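Local coordinates for protein membrane-bound lytic murein transglycosylase A (Burkholderia pseudomallei, PDB 6QK4) that probably cleaves the beta-1,4 linkage between N-acetylmuramic acid and N-acetylglucosamine in peptidoglycan, forming a 1,6-anhydro bond in the N-acetylmuramic acid residue, at residues D100-G105 against R334-G339; P109-S114 against V156-P161; Q122-R127 against G152-W157; F287-R292 against R340-F345. All coordinates share one frame; numbering follows the deposited sequence.

Contact 1 (D100-G105 against R334-G339); sequences DGLVTG and RMKQNG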
# COMPACT_ATOMS: atom_id res chain seq x y z
N ASP A 100 -11.45 -12.32 -14.81
CA ASP A 100 -11.46 -10.98 -14.20
C ASP A 100 -11.36 -11.06 -12.68
O ASP A 100 -12.05 -11.88 -12.03
CB ASP A 100 -12.79 -10.23 -14.51
CG ASP A 100 -12.89 -9.75 -15.94
OD1 ASP A 100 -11.88 -9.53 -16.60
OD2 ASP A 100 -14.05 -9.54 -16.36
N GLY A 101 -10.54 -10.15 -12.10
CA GLY A 101 -10.53 -9.99 -10.65
C GLY A 101 -10.19 -8.58 -10.23
O GLY A 101 -9.91 -7.72 -11.06
N LEU A 102 -10.26 -8.30 -8.93
CA LEU A 102 -10.24 -6.94 -8.46
C LEU A 102 -8.86 -6.57 -7.92
O LEU A 102 -8.25 -7.34 -7.16
CB LEU A 102 -11.31 -6.73 -7.38
CG LEU A 102 -11.31 -5.37 -6.71
CD1 LEU A 102 -11.80 -4.35 -7.71
CD2 LEU A 102 -12.19 -5.39 -5.46
N VAL A 103 -8.35 -5.41 -8.34
CA VAL A 103 -7.07 -4.85 -7.86
C VAL A 103 -7.37 -3.59 -7.05
O VAL A 103 -7.84 -2.57 -7.59
CB VAL A 103 -6.14 -4.48 -9.01
CG1 VAL A 103 -4.74 -4.05 -8.46
CG2 VAL A 103 -5.97 -5.72 -9.89
N THR A 104 -7.04 -3.63 -5.76
CA THR A 104 -7.11 -2.44 -4.94
C THR A 104 -5.68 -1.96 -4.64
O THR A 104 -4.72 -2.54 -5.14
CB THR A 104 -7.92 -2.71 -3.65
OG1 THR A 104 -7.45 -3.88 -3.00
CG2 THR A 104 -9.41 -2.93 -4.00
N GLY A 105 -5.52 -0.92 -3.81
CA GLY A 105 -4.18 -0.40 -3.55
C GLY A 105 -3.93 -0.05 -2.10
O GLY A 105 -4.86 0.17 -1.33
N ARG A 334 -7.83 5.52 -4.38
CA ARG A 334 -8.76 5.50 -5.48
C ARG A 334 -8.71 4.18 -6.25
O ARG A 334 -9.44 4.04 -7.22
CB ARG A 334 -8.45 6.65 -6.43
CG ARG A 334 -8.49 8.04 -5.78
CD ARG A 334 -9.85 8.36 -5.16
NE ARG A 334 -9.76 8.57 -3.70
CZ ARG A 334 -10.69 8.20 -2.81
NH1 ARG A 334 -11.81 7.60 -3.21
NH2 ARG A 334 -10.50 8.43 -1.51
N MET A 335 -7.85 3.23 -5.87
CA MET A 335 -7.63 2.08 -6.74
C MET A 335 -8.70 1.02 -6.46
O MET A 335 -8.78 0.46 -5.36
CB MET A 335 -6.21 1.48 -6.59
CG MET A 335 -5.69 0.82 -8.04
SD MET A 335 -4.34 -0.08 -7.55
CE MET A 335 -4.13 -0.69 -9.29
N LYS A 336 -9.48 0.69 -7.50
CA LYS A 336 -10.51 -0.34 -7.38
C LYS A 336 -10.83 -0.75 -8.81
O LYS A 336 -11.79 -0.27 -9.42
CB LYS A 336 -11.75 0.19 -6.64
CG LYS A 336 -12.72 -0.93 -6.23
CD LYS A 336 -13.97 -0.45 -5.43
CE LYS A 336 -15.01 -1.59 -5.51
NZ LYS A 336 -15.94 -1.59 -4.36
N GLN A 337 -9.91 -1.54 -9.39
CA GLN A 337 -9.80 -1.71 -10.83
C GLN A 337 -9.96 -3.17 -11.21
O GLN A 337 -9.42 -4.06 -10.53
CB GLN A 337 -8.41 -1.22 -11.39
CG GLN A 337 -7.87 0.05 -10.74
CD GLN A 337 -8.79 1.26 -10.99
OE1 GLN A 337 -9.30 1.93 -10.04
NE2 GLN A 337 -9.05 1.55 -12.28
N ASN A 338 -10.61 -3.40 -12.36
CA ASN A 338 -10.59 -4.76 -12.90
C ASN A 338 -9.16 -5.13 -13.29
O ASN A 338 -8.37 -4.27 -13.72
CB ASN A 338 -11.44 -4.88 -14.15
CG ASN A 338 -11.59 -6.31 -14.62
OD1 ASN A 338 -11.87 -7.23 -13.81
ND2 ASN A 338 -11.38 -6.52 -15.96
N GLY A 339 -8.85 -6.43 -13.14
CA GLY A 339 -7.51 -6.94 -13.43
C GLY A 339 -7.47 -8.37 -13.92
O GLY A 339 -8.41 -9.15 -13.77
O HOH W 1 -7.79 0.68 -2.73
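The Asp100 carboxylate and the Asn338 amide meet with their planes 87° apart: Asn338 ND2 donates to Asp100 OD1 over 3.1 Å, coming from above the carboxylate plane while OD1 lies in the plane of the amide. Arg340 NE forms a salt bridge with the same oxygen, and OD2 takes the backbone N of Gly18. This pair closes one end of an antiparallel ladder between strands 101-114 and 336-346, the latter within the 3D domain, whose clan has the double-psi beta-barrel fold. Next to it, Gly101 N donates to Gly339 O at 2.9 Å, while the return bond is weak. The Val103-Gln337 pair is held in both directions, Val103 N to Gln337 O at 2.8 Å and Gln337 N to Val103 O at 2.9 Å. Gln337 bends at its second torsion (chi2 -62°), bringing OE1 back to Lys336 N, 2.8 Å away, while NE2 bonds Thr291 OG1. Leu102 packs CD1 on Lys336 CG; Thr104 OG1 is hydrogen-bonded to Asp319 OD1 and Arg317 NH1. On the face of Val103, Met335 extends until its CE lies 3.5 Å from Val103 CG1. Past the ladder, water 1 accepts from Gly105 N and lies 2.8 Å from Met335 O, to which it can donate.

Contact 2 (P109-S114 against V156-P161); sequences PLLHGS and VWVDDP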
# COMPACT_ATOMS: atom_id res chain seq x y z
N PRO A 109 2.09 5.28 5.06
CA PRO A 109 2.19 6.71 5.36
C PRO A 109 3.61 7.06 5.79
O PRO A 109 4.28 6.28 6.47
CB PRO A 109 1.20 6.90 6.52
CG PRO A 109 0.20 5.81 6.41
CD PRO A 109 1.04 4.60 5.85
N LEU A 110 4.07 8.24 5.35
CA LEU A 110 5.40 8.69 5.74
C LEU A 110 5.26 10.11 6.24
O LEU A 110 4.89 11.01 5.47
CB LEU A 110 6.39 8.59 4.57
CG LEU A 110 7.76 9.18 4.95
CD1 LEU A 110 8.86 8.21 4.71
CD2 LEU A 110 7.94 10.43 4.14
N LEU A 111 5.46 10.29 7.54
CA LEU A 111 5.34 11.60 8.16
C LEU A 111 6.73 12.10 8.57
O LEU A 111 7.70 11.36 8.56
CB LEU A 111 4.42 11.56 9.39
CG LEU A 111 2.95 11.25 9.01
CD1 LEU A 111 2.72 9.79 8.78
CD2 LEU A 111 2.04 11.75 10.19
N HIS A 112 6.81 13.38 8.92
CA HIS A 112 8.06 13.94 9.41
C HIS A 112 7.82 14.52 10.79
O HIS A 112 6.92 15.32 10.96
CB HIS A 112 8.55 15.02 8.46
CG HIS A 112 8.89 14.47 7.12
ND1 HIS A 112 8.00 14.50 6.06
CD2 HIS A 112 9.98 13.79 6.69
CE1 HIS A 112 8.55 13.89 5.02
NE2 HIS A 112 9.74 13.43 5.38
N GLY A 113 8.62 14.12 11.76
CA GLY A 113 8.37 14.54 13.12
C GLY A 113 9.64 14.70 13.94
O GLY A 113 10.77 14.68 13.41
N SER A 114 9.44 14.88 15.24
CA SER A 114 10.49 15.05 16.22
C SER A 114 9.98 14.41 17.51
O SER A 114 8.79 14.44 17.79
CB SER A 114 10.80 16.54 16.47
OG SER A 114 11.79 16.69 17.50
N VAL A 156 5.10 11.26 19.78
CA VAL A 156 6.00 11.97 18.88
C VAL A 156 5.22 13.14 18.31
O VAL A 156 3.97 13.17 18.36
CB VAL A 156 6.50 10.98 17.79
CG1 VAL A 156 5.34 10.53 16.89
CG2 VAL A 156 7.59 11.58 16.95
N TRP A 157 5.93 14.13 17.75
CA TRP A 157 5.31 15.34 17.22
C TRP A 157 5.56 15.46 15.71
O TRP A 157 6.70 15.43 15.28
CB TRP A 157 5.85 16.58 17.94
CG TRP A 157 5.61 16.53 19.41
CD1 TRP A 157 6.35 15.86 20.37
CD2 TRP A 157 4.54 17.15 20.10
NE1 TRP A 157 5.79 16.05 21.61
CE2 TRP A 157 4.68 16.84 21.47
CE3 TRP A 157 3.46 17.95 19.68
CZ2 TRP A 157 3.78 17.30 22.43
CZ3 TRP A 157 2.57 18.41 20.64
CH2 TRP A 157 2.74 18.09 22.00
N VAL A 158 4.48 15.64 14.92
CA VAL A 158 4.68 15.68 13.48
C VAL A 158 4.34 17.07 12.91
O VAL A 158 3.94 18.00 13.62
CB VAL A 158 3.88 14.54 12.78
CG1 VAL A 158 4.29 13.18 13.32
CG2 VAL A 158 2.31 14.72 12.96
N ASP A 159 4.53 17.16 11.59
CA ASP A 159 4.64 18.31 10.71
C ASP A 159 3.30 18.91 10.33
O ASP A 159 3.22 20.10 9.98
CB ASP A 159 5.25 17.81 9.38
CG ASP A 159 6.37 18.61 8.96
OD1 ASP A 159 6.67 19.55 9.71
OD2 ASP A 159 6.91 18.33 7.89
N ASP A 160 2.26 18.09 10.33
CA ASP A 160 1.05 18.44 9.61
C ASP A 160 -0.12 17.74 10.29
O ASP A 160 -0.04 16.53 10.55
CB ASP A 160 1.19 17.98 8.16
CG ASP A 160 0.06 18.47 7.31
OD1 ASP A 160 -1.07 18.00 7.49
OD2 ASP A 160 0.31 19.37 6.47
N PRO A 161 -1.22 18.45 10.56
CA PRO A 161 -2.34 17.82 11.30
C PRO A 161 -3.19 16.98 10.37
O PRO A 161 -3.83 16.02 10.82
CB PRO A 161 -3.11 19.03 11.88
CG PRO A 161 -2.83 20.13 10.92
CD PRO A 161 -1.40 19.90 10.41
O HOH W 2 4.14 14.90 9.18
O HOH W 3 5.50 15.57 6.48
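Ser114 and Trp157 form the firm end of this contact, an antiparallel hydrogen-bonded pair in which Trp157 N donates to Ser114 O at 2.9 Å with an N-H...O angle of 162°. The return bond, Ser114 N to Trp157 O, is less certain, because that oxygen sits too close to a neighbour in the model. Ser114 O is also crowded by carbon: Val156 CG2, placed anti to its own backbone N, comes within 3.2 Å, and the Trp157 indole turns its edge to the same oxygen, which lies near the ring plane. Next along, Gly113 faces Val158 in a non-hydrogen-bonded pair, and Leu111 CD2 lies about equally far from both methyls of Val158, 4.1 Å from CG2. Leu111 also leans on Glu163 and Leu167 of helix 161-170, so this side is buried.

Around His112 and Asp159, past the end of strand 154-158, the regular ladder bonds give way to water-mediated ones. Water 2 accepts from His112 N at 3.1 Å and, weakly, from Asp159 N. Water 3 lies in the plane of the imidazole, 2.8 Å from His112 ND1, and may give a weak bond to Asp159 OD2. The carboxylate stays 4.4 Å from ND1, measured at OD2, near enough that it might favour a protonated histidine. Beyond the strand, Asp160 OD1 takes the backbone N of Glu163. The whole is an antiparallel strand pair whose second strand, 154-158, leads through Asp159 and the N-cap Asp160 into helix 161-170, inside the MltA-specific insert.

Contact 3 (Q122-R127 against G152-W157); sequences QYALYR and GNELVW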
# COMPACT_ATOMS: atom_id res chain seq x y z
N GLN A 122 4.52 20.36 15.51
CA GLN A 122 3.60 20.89 16.52
C GLN A 122 2.33 20.08 16.78
O GLN A 122 1.47 20.53 17.56
CB GLN A 122 3.17 22.33 16.15
CG GLN A 122 4.31 23.34 16.04
CD GLN A 122 5.02 23.65 17.37
OE1 GLN A 122 4.39 23.66 18.45
NE2 GLN A 122 6.36 23.88 17.30
N TYR A 123 2.18 18.90 16.16
CA TYR A 123 0.93 18.14 16.19
C TYR A 123 1.23 16.73 16.69
O TYR A 123 1.94 16.00 16.01
CB TYR A 123 0.31 18.07 14.79
CG TYR A 123 0.18 19.45 14.20
CD1 TYR A 123 -0.90 20.24 14.53
CD2 TYR A 123 1.14 19.97 13.35
CE1 TYR A 123 -1.03 21.50 14.01
CE2 TYR A 123 1.03 21.27 12.84
CZ TYR A 123 -0.06 22.00 13.16
OH TYR A 123 -0.19 23.28 12.63
N ALA A 124 0.68 16.35 17.83
CA ALA A 124 1.10 15.11 18.49
C ALA A 124 0.37 13.88 17.95
O ALA A 124 -0.82 13.95 17.65
CB ALA A 124 0.83 15.18 19.99
N LEU A 125 1.09 12.77 17.86
CA LEU A 125 0.49 11.44 17.90
C LEU A 125 0.49 10.97 19.36
O LEU A 125 1.44 11.22 20.10
CB LEU A 125 1.27 10.45 17.02
CG LEU A 125 1.57 10.93 15.59
CD1 LEU A 125 2.34 9.81 14.79
CD2 LEU A 125 0.28 11.34 14.90
N TYR A 126 -0.56 10.25 19.77
CA TYR A 126 -0.72 9.86 21.17
C TYR A 126 -0.71 8.36 21.39
O TYR A 126 -1.28 7.60 20.59
CB TYR A 126 -2.04 10.39 21.71
CG TYR A 126 -2.11 11.87 21.72
CD1 TYR A 126 -1.68 12.60 22.84
CD2 TYR A 126 -2.63 12.55 20.64
CE1 TYR A 126 -1.76 13.97 22.86
CE2 TYR A 126 -2.70 13.93 20.66
CZ TYR A 126 -2.25 14.62 21.77
OH TYR A 126 -2.32 15.99 21.75
N ARG A 127 -0.04 7.91 22.46
CA ARG A 127 -0.22 6.54 22.95
C ARG A 127 -1.57 6.40 23.64
O ARG A 127 -2.25 7.39 23.95
CB ARG A 127 0.85 6.15 23.96
CG ARG A 127 2.25 6.36 23.52
CD ARG A 127 3.23 6.02 24.65
NE ARG A 127 4.15 7.13 24.91
CZ ARG A 127 5.44 7.14 24.59
NH1 ARG A 127 6.01 6.08 24.00
NH2 ARG A 127 6.18 8.21 24.86
N GLY A 152 0.56 14.67 28.19
CA GLY A 152 1.60 13.79 28.67
C GLY A 152 1.63 12.42 28.05
O GLY A 152 2.52 11.64 28.37
N ASN A 153 0.67 12.08 27.17
CA ASN A 153 0.68 10.78 26.51
C ASN A 153 1.16 10.88 25.07
O ASN A 153 0.85 10.01 24.26
CB ASN A 153 -0.72 10.16 26.58
CG ASN A 153 -1.12 9.77 28.00
OD1 ASN A 153 -0.62 8.79 28.56
ND2 ASN A 153 -2.02 10.54 28.59
N GLU A 154 1.88 11.96 24.75
CA GLU A 154 2.35 12.17 23.38
C GLU A 154 3.45 11.15 23.06
O GLU A 154 4.32 10.86 23.89
CB GLU A 154 2.85 13.61 23.23
CG GLU A 154 1.80 14.70 23.47
CD GLU A 154 1.68 15.09 24.94
OE1 GLU A 154 2.40 14.49 25.75
OE2 GLU A 154 0.83 15.96 25.26
N LEU A 155 3.39 10.56 21.87
CA LEU A 155 4.38 9.60 21.42
C LEU A 155 5.48 10.29 20.60
O LEU A 155 6.67 9.99 20.80
CB LEU A 155 3.69 8.49 20.62
CG LEU A 155 4.53 7.40 19.97
CD1 LEU A 155 5.37 6.67 21.04
CD2 LEU A 155 3.68 6.41 19.11
N VAL A 156 5.10 11.26 19.78
CA VAL A 156 6.00 11.97 18.88
C VAL A 156 5.22 13.14 18.31
O VAL A 156 3.97 13.17 18.36
CB VAL A 156 6.50 10.98 17.79
CG1 VAL A 156 5.34 10.53 16.89
CG2 VAL A 156 7.59 11.58 16.95
N TRP A 157 5.93 14.13 17.75
CA TRP A 157 5.31 15.34 17.22
C TRP A 157 5.56 15.46 15.71
O TRP A 157 6.70 15.43 15.28
CB TRP A 157 5.85 16.58 17.94
CG TRP A 157 5.61 16.53 19.41
CD1 TRP A 157 6.35 15.86 20.37
CD2 TRP A 157 4.54 17.15 20.10
NE1 TRP A 157 5.79 16.05 21.61
CE2 TRP A 157 4.68 16.84 21.47
CE3 TRP A 157 3.46 17.95 19.68
CZ2 TRP A 157 3.78 17.30 22.43
CZ3 TRP A 157 2.57 18.41 20.64
CH2 TRP A 157 2.74 18.09 22.00
O HOH W 4 -1.13 16.95 23.83
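An antiparallel strand pair within the MltA-specific insert joins strand 123-126 to strand 154-158, and it begins at a classic beta bulge, where Gln122 and Tyr123 both face Val158. Just past the bulge, Ala124 CB sits over the face of the Trp157 indole in a CH-pi contact, 3.9 Å from the centroid of the six-membered ring and 17° off its normal. The backbone of Gln122 and Tyr123 borders the edge of that ring. Ala124 CB also lies over one face of the Tyr126 ring, so a single methyl serves two aromatic groups. Leu125 is bonded to two successive residues: its N donates to Val156 O at 3.0 Å, and its O accepts from Leu155 N at 2.7 Å in a nearly straight bond (175°). Arg127 N continues the ladder to Asn153 O, 2.9 Å away. On the buried side, Leu125 CD1 runs alongside Val156 CG1 at 3.7 Å, with Ala164 and Leu167 of helix 161-170 beyond. Arg127, bent at its third torsion (chi3 -126°), lays its guanidinium across Leu155, and CD1 of that leucine lies over one face. Tyr126 and Glu154 run side by side on the side away from Leu125 and Val156, Tyr126 CE1 3.7 Å from Glu154 CG. Water 4 links their ends: it is 2.6 Å from Tyr126 OH and donates to Glu154 OE2, also at 2.6 Å.

Contact 4 (F287-R292 against R340-F345); sequences FLQTTR and RMWLLF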
# COMPACT_ATOMS: atom_id res chain seq x y z
N PHE A 287 2.29 -11.50 -13.26
CA PHE A 287 2.17 -10.41 -14.21
C PHE A 287 0.75 -9.89 -14.10
O PHE A 287 -0.21 -10.67 -14.23
CB PHE A 287 2.50 -10.83 -15.66
CG PHE A 287 2.68 -9.59 -16.52
CD1 PHE A 287 3.84 -8.84 -16.41
CD2 PHE A 287 1.63 -9.09 -17.29
CE1 PHE A 287 4.02 -7.70 -17.09
CE2 PHE A 287 1.79 -7.86 -18.00
CZ PHE A 287 2.98 -7.14 -17.86
N LEU A 288 0.62 -8.60 -13.76
CA LEU A 288 -0.65 -7.97 -13.45
C LEU A 288 -1.03 -7.03 -14.60
O LEU A 288 -0.26 -6.15 -14.94
CB LEU A 288 -0.52 -7.20 -12.11
CG LEU A 288 -1.80 -6.61 -11.54
CD1 LEU A 288 -2.87 -7.68 -11.29
CD2 LEU A 288 -1.47 -5.86 -10.20
N GLN A 289 -2.23 -7.21 -15.14
CA GLN A 289 -2.78 -6.32 -16.15
C GLN A 289 -3.98 -5.64 -15.53
O GLN A 289 -4.92 -6.33 -15.12
CB GLN A 289 -3.17 -7.13 -17.38
CG GLN A 289 -3.85 -6.21 -18.47
CD GLN A 289 -4.20 -7.03 -19.70
OE1 GLN A 289 -4.33 -8.27 -19.62
NE2 GLN A 289 -4.33 -6.36 -20.83
N THR A 290 -3.95 -4.31 -15.45
CA THR A 290 -5.03 -3.57 -14.77
C THR A 290 -5.03 -2.12 -15.34
O THR A 290 -4.57 -1.91 -16.47
CB THR A 290 -4.89 -3.71 -13.23
OG1 THR A 290 -6.01 -3.06 -12.63
CG2 THR A 290 -3.62 -3.01 -12.66
N THR A 291 -5.53 -1.14 -14.59
CA THR A 291 -5.49 0.26 -15.02
C THR A 291 -5.09 1.15 -13.85
O THR A 291 -5.19 0.75 -12.69
CB THR A 291 -6.85 0.75 -15.59
OG1 THR A 291 -7.90 0.41 -14.67
CG2 THR A 291 -7.16 0.06 -16.92
N ARG A 292 -4.69 2.40 -14.18
CA ARG A 292 -4.30 3.36 -13.14
C ARG A 292 -5.53 4.03 -12.56
O ARG A 292 -6.43 4.41 -13.29
CB ARG A 292 -3.42 4.43 -13.72
CG ARG A 292 -2.14 3.96 -14.33
CD ARG A 292 -1.16 5.12 -14.37
NE ARG A 292 0.15 4.54 -14.62
CZ ARG A 292 1.08 4.38 -13.70
NH1 ARG A 292 0.86 4.82 -12.47
NH2 ARG A 292 2.23 3.82 -14.04
N ARG A 340 -6.32 -8.70 -14.52
CA ARG A 340 -5.98 -10.05 -14.99
C ARG A 340 -4.58 -10.45 -14.48
O ARG A 340 -3.67 -9.60 -14.35
CB ARG A 340 -5.96 -10.12 -16.51
CG ARG A 340 -7.33 -9.92 -17.14
CD ARG A 340 -8.26 -11.09 -16.81
NE ARG A 340 -9.61 -10.86 -17.39
CZ ARG A 340 -9.99 -11.14 -18.65
NH1 ARG A 340 -9.11 -11.63 -19.55
NH2 ARG A 340 -11.27 -10.83 -19.02
N MET A 341 -4.39 -11.73 -14.23
CA MET A 341 -3.12 -12.22 -13.66
C MET A 341 -2.59 -13.42 -14.43
O MET A 341 -3.36 -14.27 -14.89
CB MET A 341 -3.28 -12.69 -12.19
CG MET A 341 -3.46 -11.52 -11.30
SD MET A 341 -3.69 -12.31 -9.63
CE MET A 341 -3.77 -10.80 -8.68
N TRP A 342 -1.26 -13.48 -14.53
CA TRP A 342 -0.51 -14.69 -14.84
C TRP A 342 0.47 -14.96 -13.72
O TRP A 342 1.23 -14.05 -13.33
CB TRP A 342 0.29 -14.53 -16.15
CG TRP A 342 -0.62 -14.31 -17.36
CD1 TRP A 342 -0.89 -15.24 -18.33
CD2 TRP A 342 -1.41 -13.13 -17.70
NE1 TRP A 342 -1.80 -14.70 -19.27
CE2 TRP A 342 -2.15 -13.44 -18.86
CE3 TRP A 342 -1.60 -11.88 -17.08
CZ2 TRP A 342 -3.01 -12.50 -19.49
CZ3 TRP A 342 -2.51 -10.94 -17.68
CH2 TRP A 342 -3.18 -11.28 -18.89
N LEU A 343 0.50 -16.20 -13.21
CA LEU A 343 1.48 -16.59 -12.20
C LEU A 343 2.71 -17.16 -12.90
O LEU A 343 2.58 -17.94 -13.85
CB LEU A 343 0.89 -17.64 -11.27
CG LEU A 343 -0.42 -17.33 -10.54
CD1 LEU A 343 -0.60 -18.25 -9.33
CD2 LEU A 343 -0.49 -15.94 -10.02
N LEU A 344 3.88 -16.75 -12.47
CA LEU A 344 5.11 -17.32 -13.02
C LEU A 344 5.59 -18.46 -12.12
O LEU A 344 5.60 -18.32 -10.91
CB LEU A 344 6.23 -16.28 -13.08
CG LEU A 344 6.15 -15.19 -14.18
CD1 LEU A 344 4.97 -14.37 -14.06
CD2 LEU A 344 7.36 -14.36 -14.07
N PHE A 345 6.07 -19.55 -12.75
CA PHE A 345 6.68 -20.63 -11.96
C PHE A 345 8.05 -20.89 -12.55
O PHE A 345 8.18 -20.91 -13.78
CB PHE A 345 5.84 -21.91 -12.01
CG PHE A 345 4.59 -21.78 -11.20
CD1 PHE A 345 4.62 -22.02 -9.83
CD2 PHE A 345 3.40 -21.36 -11.80
CE1 PHE A 345 3.48 -21.84 -9.05
CE2 PHE A 345 2.26 -21.17 -11.05
CZ PHE A 345 2.28 -21.40 -9.66
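Phe287-Trp342 and Gln289-Arg340 are hydrogen-bonded pairs of an almost perfectly antiparallel ladder, the short strand axes lying 174° apart in direction, with Leu288-Met341 the non-hydrogen-bonded pair between them. Both bonded pairs are closed in each direction: Phe287 N to Trp342 O and Arg340 N to Gln289 O each span 2.8 Å, and their partners are scarcely longer. The indole of Trp342 lies on the same face as Phe287 and Gln289 and points its edge across the strand. Phe287 O lies near the ring plane, 3.4 Å from Trp342 CE3, and Gln289 OE1 lies there too, 3.3 Å from Trp342 CH2. Gln289 reaches this edge on a fully extended chain (chi1 177°, chi2 179°), its amide turned 37° from the indole, while NE2 bonds Ala13 O. Two oxygens thus meet the slightly positive C-H rim of the ring. Phe287 turns its own edge to the indole, CD2 to Trp342 CE3 at 4.3 Å. Arg340, bent at chi2, carries its guanidinium away from Gln289, where NE forms the salt bridge with Asp100 and NH1 bonds Gln19 OE1. On the opposite face Leu288 and Met341 run side by side, Leu288 CD1 3.9 Å from Met341 CG, packed against Tyr320 and Ala318 of strand 317-324. The ladder joins strands 285-291 and 336-346 of the 3D domain, a family of the double-psi beta-barrel clan, so it is probably part of that barrel.

Overall arrangement
The four contacts form two clusters on opposite sides of the chain's centre. Contacts 1 and 4 lie about 11 Å apart between centres and share strand 336-346; besides the Asp100-Arg340 salt bridge, Asn338 O probably bonds Thr290 OG1 at 2.9 Å. Contacts 2 and 3, centres about 10 Å apart, share Val156 and Trp157, and Val158 N probably bonds Tyr123 O at 2.8 Å. Strand 101-114 links the clusters: its start pairs in contact 1, its end in contact 2, with centres about 30 Å apart. Contacts 3 and 4 are the most distant, about 42 Å between centres. In MltA relatives the glycan-binding groove lies between the two domains, probably also here, between the clusters.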